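Local atomic coordinates of amine Dehydrogenase (Pseudomonas putida, PDB entry 1JMX), a protein that probably transfers electrons through two covalently bound haems c, as the haem-carrying alpha subunit of a quinohemoprotein amine dehydrogenase. Residues V61-T75 with G228-G240. Numbering follows the deposited sequence.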
ATOM      1  N   VAL A  61      -5.430   2.690  25.833  1.00 14.27           N
ATOM      2  CA  VAL A  61      -4.937   3.704  24.898  1.00 14.94           C
ATOM      3  C   VAL A  61      -4.823   5.045  25.620  1.00 14.63           C
ATOM      4  O   VAL A  61      -3.799   5.710  25.534  1.00 14.41           O
ATOM      5  CB  VAL A  61      -5.870   3.846  23.662  1.00 15.17           C
ATOM      6  CG1 VAL A  61      -5.472   5.062  22.824  1.00 14.60           C
ATOM      7  CG2 VAL A  61      -5.815   2.577  22.811  1.00 12.99           C
ATOM      8  N   LYS A  62      -5.864   5.408  26.368  1.00 15.34           N
ATOM      9  CA  LYS A  62      -5.884   6.660  27.122  1.00 15.35           C
ATOM     10  C   LYS A  62      -4.717   6.676  28.101  1.00 15.56           C
ATOM     11  O   LYS A  62      -3.943   7.635  28.150  1.00 16.73           O
ATOM     12  CB  LYS A  62      -7.211   6.804  27.878  1.00 15.64           C
ATOM     13  CG  LYS A  62      -7.325   8.053  28.762  1.00 18.01           C
ATOM     14  CD  LYS A  62      -7.564   9.307  27.938  1.00 19.69           C
ATOM     15  CE  LYS A  62      -7.784  10.536  28.809  1.00 19.35           C
ATOM     16  NZ  LYS A  62      -6.527  11.175  29.282  1.00 20.27           N
ATOM     17  N   TYR A  63      -4.566   5.576  28.833  1.00 15.92           N
ATOM     18  CA  TYR A  63      -3.504   5.434  29.819  1.00 15.22           C
ATOM     19  C   TYR A  63      -2.114   5.551  29.200  1.00 14.29           C
ATOM     20  O   TYR A  63      -1.269   6.305  29.678  1.00 13.95           O
ATOM     21  CB  TYR A  63      -3.635   4.090  30.558  1.00 15.78           C
ATOM     22  CG  TYR A  63      -2.543   3.855  31.575  1.00 17.53           C
ATOM     23  CD1 TYR A  63      -1.476   2.989  31.305  1.00 18.71           C
ATOM     24  CD2 TYR A  63      -2.542   4.539  32.794  1.00 18.53           C
ATOM     25  CE1 TYR A  63      -0.434   2.820  32.221  1.00 19.33           C
ATOM     26  CE2 TYR A  63      -1.502   4.376  33.718  1.00 18.98           C
ATOM     27  CZ  TYR A  63      -0.451   3.520  33.424  1.00 19.91           C
ATOM     28  OH  TYR A  63       0.584   3.386  34.325  1.00 21.95           O
ATOM     29  N   LEU A  64      -1.885   4.817  28.123  1.00 13.98           N
ATOM     30  CA  LEU A  64      -0.582   4.832  27.468  1.00 13.57           C
ATOM     31  C   LEU A  64      -0.291   6.119  26.696  1.00 13.09           C
ATOM     32  O   LEU A  64       0.840   6.581  26.670  1.00 12.69           O
ATOM     33  CB  LEU A  64      -0.451   3.605  26.574  1.00 12.40           C
ATOM     34  CG  LEU A  64      -0.530   2.304  27.373  1.00 11.61           C
ATOM     35  CD1 LEU A  64      -0.777   1.131  26.452  1.00 11.72           C
ATOM     36  CD2 LEU A  64       0.744   2.127  28.185  1.00 10.53           C
ATOM     37  N   ALA A  65      -1.326   6.721  26.122  1.00 13.35           N
ATOM     38  CA  ALA A  65      -1.180   7.956  25.361  1.00 13.77           C
ATOM     39  C   ALA A  65      -0.774   9.129  26.258  1.00 14.98           C
ATOM     40  O   ALA A  65      -0.055  10.024  25.831  1.00 15.45           O
ATOM     41  CB  ALA A  65      -2.472   8.268  24.617  1.00 12.91           C
ATOM     42  N   ASP A  66      -1.246   9.119  27.499  1.00 16.21           N
ATOM     43  CA  ASP A  66      -0.919  10.165  28.462  1.00 17.37           C
ATOM     44  C   ASP A  66       0.460   9.928  29.059  1.00 18.11           C
ATOM     45  O   ASP A  66       1.272  10.841  29.118  1.00 20.42           O
ATOM     46  CB  ASP A  66      -1.950  10.204  29.591  1.00 16.48           C
ATOM     47  CG  ASP A  66      -3.255  10.859  29.187  1.00 18.88           C
ATOM     48  OD1 ASP A  66      -3.601  10.915  27.986  1.00 19.74           O
ATOM     49  OD2 ASP A  66      -3.958  11.318  30.099  1.00 22.47           O
ATOM     50  N   LYS A  67       0.717   8.698  29.501  1.00 19.70           N
ATOM     51  CA  LYS A  67       2.002   8.328  30.103  1.00 20.79           C
ATOM     52  C   LYS A  67       3.173   8.405  29.123  1.00 21.25           C
ATOM     53  O   LYS A  67       4.233   8.965  29.432  1.00 20.96           O
ATOM     54  CB  LYS A  67       1.928   6.906  30.677  1.00 22.28           C
ATOM     55  CG  LYS A  67       1.980   6.832  32.195  1.00 25.40           C
ATOM     56  CD  LYS A  67       0.865   7.680  32.829  1.00 29.41           C
ATOM     57  CE  LYS A  67      -0.524   7.311  32.279  1.00 29.99           C
ATOM     58  NZ  LYS A  67      -1.650   8.243  32.657  1.00 29.19           N
ATOM     59  N   GLN A  68       2.976   7.822  27.945  1.00 21.44           N
ATOM     60  CA  GLN A  68       4.007   7.789  26.917  1.00 19.76           C
ATOM     61  C   GLN A  68       3.543   8.365  25.587  1.00 17.97           C
ATOM     62  O   GLN A  68       3.303   7.643  24.621  1.00 17.12           O
ATOM     63  CB  GLN A  68       4.498   6.356  26.747  1.00 19.92           C
ATOM     64  CG  GLN A  68       5.205   5.812  27.978  1.00 21.65           C
ATOM     65  CD  GLN A  68       4.948   4.340  28.179  1.00 22.07           C
ATOM     66  OE1 GLN A  68       4.723   3.887  29.302  1.00 24.44           O
ATOM     67  NE2 GLN A  68       4.956   3.584  27.094  1.00 21.43           N
ATOM     68  N   GLY A  69       3.419   9.682  25.555  1.00 17.64           N
ATOM     69  CA  GLY A  69       2.999  10.357  24.345  1.00 16.31           C
ATOM     70  C   GLY A  69       4.130  11.194  23.787  1.00 14.84           C
ATOM     71  O   GLY A  69       5.279  11.074  24.213  1.00 13.74           O
ATOM     72  N   LEU A  70       3.808  12.030  22.811  1.00 14.31           N
ATOM     73  CA  LEU A  70       4.805  12.891  22.199  1.00 14.28           C
ATOM     74  C   LEU A  70       4.515  14.340  22.566  1.00 13.95           C
ATOM     75  O   LEU A  70       3.367  14.723  22.757  1.00 14.40           O
ATOM     76  CB  LEU A  70       4.765  12.763  20.672  1.00 13.03           C
ATOM     77  CG  LEU A  70       4.886  11.407  19.984  1.00 14.53           C
ATOM     78  CD1 LEU A  70       4.946  11.625  18.483  1.00 14.44           C
ATOM     79  CD2 LEU A  70       6.126  10.687  20.447  1.00 15.15           C
ATOM     80  N   ALA A  71       5.563  15.138  22.697  1.00 13.66           N
ATOM     81  CA  ALA A  71       5.384  16.552  22.967  1.00 13.71           C
ATOM     82  C   ALA A  71       4.819  17.144  21.664  1.00 14.20           C
ATOM     83  O   ALA A  71       4.954  16.548  20.593  1.00 13.96           O
ATOM     84  CB  ALA A  71       6.717  17.191  23.315  1.00 13.09           C
ATOM     85  N   PRO A  72       4.137  18.297  21.744  1.00 14.00           N
ATOM     86  CA  PRO A  72       3.581  18.903  20.535  1.00 13.74           C
ATOM     87  C   PRO A  72       4.614  19.078  19.422  1.00 13.93           C
ATOM     88  O   PRO A  72       4.374  18.684  18.287  1.00 14.41           O
ATOM     89  CB  PRO A  72       3.055  20.241  21.047  1.00 14.27           C
ATOM     90  CG  PRO A  72       2.614  19.897  22.428  1.00 13.28           C
ATOM     91  CD  PRO A  72       3.770  19.083  22.934  1.00 13.56           C
ATOM     92  N   SER A  73       5.782  19.605  19.770  1.00 14.26           N
ATOM     93  CA  SER A  73       6.843  19.833  18.801  1.00 14.32           C
ATOM     94  C   SER A  73       7.414  18.558  18.183  1.00 14.69           C
ATOM     95  O   SER A  73       8.123  18.619  17.186  1.00 15.84           O
ATOM     96  CB  SER A  73       7.959  20.671  19.419  1.00 14.38           C
ATOM     97  OG  SER A  73       8.570  19.998  20.497  1.00 19.42           O
ATOM     98  N   GLU A  74       7.121  17.406  18.778  1.00 14.79           N
ATOM     99  CA  GLU A  74       7.605  16.143  18.234  1.00 14.55           C
ATOM    100  C   GLU A  74       6.670  15.631  17.140  1.00 15.06           C
ATOM    101  O   GLU A  74       6.963  14.633  16.487  1.00 15.73           O
ATOM    102  CB  GLU A  74       7.781  15.101  19.340  1.00 14.69           C
ATOM    103  CG  GLU A  74       8.859  15.459  20.363  1.00 14.07           C
ATOM    104  CD  GLU A  74       9.016  14.404  21.442  1.00 13.69           C
ATOM    105  OE1 GLU A  74       7.998  13.896  21.946  1.00 13.96           O
ATOM    106  OE2 GLU A  74      10.161  14.076  21.782  1.00 14.48           O
ATOM    107  N   THR A  75       5.528  16.300  16.974  1.00 15.11           N
ATOM    108  CA  THR A  75       4.566  15.947  15.929  1.00 17.27           C
ATOM    109  C   THR A  75       4.618  16.965  14.777  1.00 17.34           C
ATOM    110  O   THR A  75       3.984  16.769  13.746  1.00 17.14           O
ATOM    111  CB  THR A  75       3.104  15.877  16.448  1.00 17.12           C
ATOM    112  OG1 THR A  75       2.684  17.171  16.905  1.00 17.72           O
ATOM    113  CG2 THR A  75       2.976  14.860  17.567  1.00 17.16           C
ATOM    114  N   GLY A 228     -21.910  16.113  19.782  1.00 20.76           N
ATOM    115  CA  GLY A 228     -21.040  14.961  19.917  1.00 19.78           C
ATOM    116  C   GLY A 228     -20.223  15.020  21.182  1.00 18.80           C
ATOM    117  O   GLY A 228     -20.605  15.680  22.151  1.00 19.51           O
ATOM    118  N   SER A 229     -19.090  14.332  21.178  1.00 18.00           N
ATOM    119  CA  SER A 229     -18.223  14.315  22.342  1.00 18.72           C
ATOM    120  C   SER A 229     -16.765  14.258  21.931  1.00 17.73           C
ATOM    121  O   SER A 229     -16.445  14.034  20.767  1.00 18.65           O
ATOM    122  CB  SER A 229     -18.568  13.132  23.240  1.00 19.14           C
ATOM    123  OG  SER A 229     -18.539  11.927  22.501  1.00 23.29           O
ATOM    124  N   ALA A 230     -15.885  14.461  22.898  1.00 17.38           N
ATOM    125  CA  ALA A 230     -14.462  14.445  22.632  1.00 17.08           C
ATOM    126  C   ALA A 230     -13.670  14.052  23.871  1.00 17.97           C
ATOM    127  O   ALA A 230     -14.167  14.138  24.999  1.00 17.29           O
ATOM    128  CB  ALA A 230     -14.017  15.803  22.144  1.00 16.06           C
ATOM    129  N   ILE A 231     -12.458  13.553  23.635  1.00 18.11           N
ATOM    130  CA  ILE A 231     -11.542  13.148  24.688  1.00 18.94           C
ATOM    131  C   ILE A 231     -10.273  13.924  24.406  1.00 18.33           C
ATOM    132  O   ILE A 231     -10.010  14.302  23.268  1.00 18.70           O
ATOM    133  CB  ILE A 231     -11.225  11.624  24.652  1.00 21.10           C
ATOM    134  CG1 ILE A 231     -12.508  10.812  24.848  1.00 23.92           C
ATOM    135  CG2 ILE A 231     -10.244  11.252  25.781  1.00 21.47           C
ATOM    136  CD1 ILE A 231     -12.290   9.302  24.904  1.00 27.95           C
ATOM    137  N   LEU A 232      -9.491  14.152  25.447  1.00 17.73           N
ATOM    138  CA  LEU A 232      -8.254  14.893  25.320  1.00 18.31           C
ATOM    139  C   LEU A 232      -7.100  14.023  25.828  1.00 18.51           C
ATOM    140  O   LEU A 232      -7.093  13.593  26.986  1.00 19.18           O
ATOM    141  CB  LEU A 232      -8.374  16.203  26.112  1.00 17.75           C
ATOM    142  CG  LEU A 232      -7.424  17.398  25.990  1.00 19.29           C
ATOM    143  CD1 LEU A 232      -6.452  17.427  27.144  1.00 19.89           C
ATOM    144  CD2 LEU A 232      -6.723  17.430  24.650  1.00 18.92           C
ATOM    145  N   TYR A 233      -6.171  13.725  24.922  1.00 16.65           N
ATOM    146  CA  TYR A 233      -4.991  12.916  25.215  1.00 14.55           C
ATOM    147  C   TYR A 233      -3.757  13.778  25.376  1.00 14.78           C
ATOM    148  O   TYR A 233      -3.565  14.744  24.644  1.00 15.93           O
ATOM    149  CB  TYR A 233      -4.714  11.934  24.079  1.00 13.69           C
ATOM    150  CG  TYR A 233      -5.811  10.946  23.805  1.00 10.18           C
ATOM    151  CD1 TYR A 233      -6.640  11.093  22.697  1.00 10.21           C
ATOM    152  CD2 TYR A 233      -5.992   9.833  24.624  1.00 10.29           C
ATOM    153  CE1 TYR A 233      -7.616  10.155  22.405  1.00  9.16           C
ATOM    154  CE2 TYR A 233      -6.962   8.890  24.343  1.00  8.45           C
ATOM    155  CZ  TYR A 233      -7.768   9.054  23.231  1.00  9.93           C
ATOM    156  OH  TYR A 233      -8.717   8.115  22.934  1.00  9.27           O
ATOM    157  N   ASN A 234      -2.925  13.422  26.345  1.00 15.15           N
ATOM    158  CA  ASN A 234      -1.666  14.113  26.603  1.00 15.30           C
ATOM    159  C   ASN A 234      -1.765  15.636  26.717  1.00 16.21           C
ATOM    160  O   ASN A 234      -0.841  16.348  26.337  1.00 17.41           O
ATOM    161  CB  ASN A 234      -0.641  13.716  25.534  1.00 16.01           C
ATOM    162  CG  ASN A 234       0.786  14.046  25.930  1.00 16.46           C
ATOM    163  OD1 ASN A 234       1.098  14.195  27.104  1.00 17.06           O
ATOM    164  ND2 ASN A 234       1.660  14.157  24.941  1.00 18.28           N
ATOM    165  N   GLY A 235      -2.900  16.127  27.204  1.00 16.68           N
ATOM    166  CA  GLY A 235      -3.078  17.555  27.399  1.00 16.64           C
ATOM    167  C   GLY A 235      -3.276  18.439  26.185  1.00 16.64           C
ATOM    168  O   GLY A 235      -3.524  19.631  26.351  1.00 17.74           O
ATOM    169  N   TYR A 236      -3.178  17.883  24.977  1.00 16.35           N
ATOM    170  CA  TYR A 236      -3.364  18.682  23.764  1.00 15.35           C
ATOM    171  C   TYR A 236      -3.989  17.927  22.597  1.00 15.47           C
ATOM    172  O   TYR A 236      -4.626  18.542  21.748  1.00 15.34           O
ATOM    173  CB  TYR A 236      -2.047  19.339  23.321  1.00 15.29           C
ATOM    174  CG  TYR A 236      -1.063  18.420  22.618  1.00 16.38           C
ATOM    175  CD1 TYR A 236      -0.855  18.513  21.242  1.00 15.27           C
ATOM    176  CD2 TYR A 236      -0.333  17.470  23.332  1.00 16.37           C
ATOM    177  CE1 TYR A 236       0.056  17.687  20.594  1.00 17.31           C
ATOM    178  CE2 TYR A 236       0.579  16.638  22.697  1.00 17.21           C
ATOM    179  CZ  TYR A 236       0.772  16.753  21.331  1.00 17.08           C
ATOM    180  OH  TYR A 236       1.699  15.958  20.710  1.00 17.25           O
ATOM    181  N   GLU A 237      -3.823  16.603  22.561  1.00 14.53           N
ATOM    182  CA  GLU A 237      -4.378  15.783  21.481  1.00 12.99           C
ATOM    183  C   GLU A 237      -5.880  15.557  21.587  1.00 13.55           C
ATOM    184  O   GLU A 237      -6.353  14.601  22.202  1.00 12.80           O
ATOM    185  CB  GLU A 237      -3.637  14.449  21.365  1.00 11.87           C
ATOM    186  CG  GLU A 237      -2.216  14.560  20.815  1.00 12.37           C
ATOM    187  CD  GLU A 237      -2.152  14.873  19.316  1.00 13.93           C
ATOM    188  OE1 GLU A 237      -3.187  15.190  18.689  1.00 14.94           O
ATOM    189  OE2 GLU A 237      -1.042  14.797  18.753  1.00 14.42           O
ATOM    190  N   TRP A 238      -6.616  16.444  20.930  1.00 14.05           N
ATOM    191  CA  TRP A 238      -8.067  16.429  20.910  1.00 12.66           C
ATOM    192  C   TRP A 238      -8.635  15.477  19.863  1.00 13.12           C
ATOM    193  O   TRP A 238      -8.334  15.590  18.676  1.00 13.82           O
ATOM    194  CB  TRP A 238      -8.563  17.852  20.656  1.00 13.74           C
ATOM    195  CG  TRP A 238     -10.034  17.994  20.447  1.00 13.17           C
ATOM    196  CD1 TRP A 238     -10.726  17.772  19.289  1.00 12.49           C
ATOM    197  CD2 TRP A 238     -10.990  18.464  21.403  1.00 14.47           C
ATOM    198  NE1 TRP A 238     -12.052  18.084  19.462  1.00 14.92           N
ATOM    199  CE2 TRP A 238     -12.244  18.513  20.750  1.00 15.68           C
ATOM    200  CE3 TRP A 238     -10.910  18.853  22.747  1.00 13.16           C
ATOM    201  CZ2 TRP A 238     -13.412  18.940  21.399  1.00 15.46           C
ATOM    202  CZ3 TRP A 238     -12.066  19.275  23.390  1.00 14.37           C
ATOM    203  CH2 TRP A 238     -13.302  19.314  22.715  1.00 13.71           C
ATOM    204  N   ARG A 239      -9.470  14.547  20.316  1.00 11.87           N
ATOM    205  CA  ARG A 239     -10.115  13.584  19.435  1.00 12.69           C
ATOM    206  C   ARG A 239     -11.606  13.652  19.687  1.00 13.84           C
ATOM    207  O   ARG A 239     -12.065  13.370  20.784  1.00 16.06           O
ATOM    208  CB  ARG A 239      -9.603  12.166  19.703  1.00 11.36           C
ATOM    209  CG  ARG A 239      -8.151  11.971  19.363  1.00 10.15           C
ATOM    210  CD  ARG A 239      -7.895  12.178  17.881  1.00  8.09           C
ATOM    211  NE  ARG A 239      -6.482  12.015  17.572  1.00  9.83           N
ATOM    212  CZ  ARG A 239      -5.557  12.928  17.837  1.00  8.79           C
ATOM    213  NH1 ARG A 239      -5.893  14.076  18.402  1.00 10.55           N
ATOM    214  NH2 ARG A 239      -4.288  12.676  17.580  1.00  8.78           N
ATOM    215  N   GLY A 240     -12.370  14.011  18.669  1.00 14.80           N
ATOM    216  CA  GLY A 240     -13.798  14.109  18.862  1.00 16.63           C
ATOM    217  C   GLY A 240     -14.636  13.523  17.757  1.00 18.53           C
ATOM    218  O   GLY A 240     -14.138  13.167  16.693  1.00 16.89           O
TER
HETATM  219  O   HOH W   1       0.802  12.573  22.600  1.00 15.97           O
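P72 lies over the Y236 ring, its CG 3.6 Å from the ring centroid and only 3° off the normal, a CH-pi contact for which the rigid proline ring is well shaped. On the opposite face E237 CG touches, displaced toward the rim. CB of Y236 already points toward 61-75, and chi1 of 77°, with CG between the backbone N and the carbonyl carbon, completes the reach by which OH donates to L70 O at 2.9 Å, from above the carbonyl plane. Were Y236 an alanine, L70 O would probably lose this donor and a gap would open beneath P72. Y233 O accepts from both Y236 N and E237 N, in a classic beta bulge where strands 223-233 and 237-244 of the eight-stranded antiparallel barrel turn; the contact joins this turn to the end of helix 54-67 and the loop after it, in the haem-binding region. N234, whose left-handed backbone asparagine tolerates well, points N almost straight at D66 OD1 (3.1 Å, 174°), above the carboxylate plane, while OD2 forms a salt bridge with K62 NZ, 2.7 Å away and one helical turn back. Bent at chi2 and chi4, the K62 chain lays CD 3.7 Å from Y233 CE2 and still brings NZ weakly to L232 O; D208 gives this ammonium a second carboxylate. A65, small enough for a close approach, sets CB 3.9 Å from Y233 CD2. Between N234 and L70 a water accepts from N234 ND2 and L70 N.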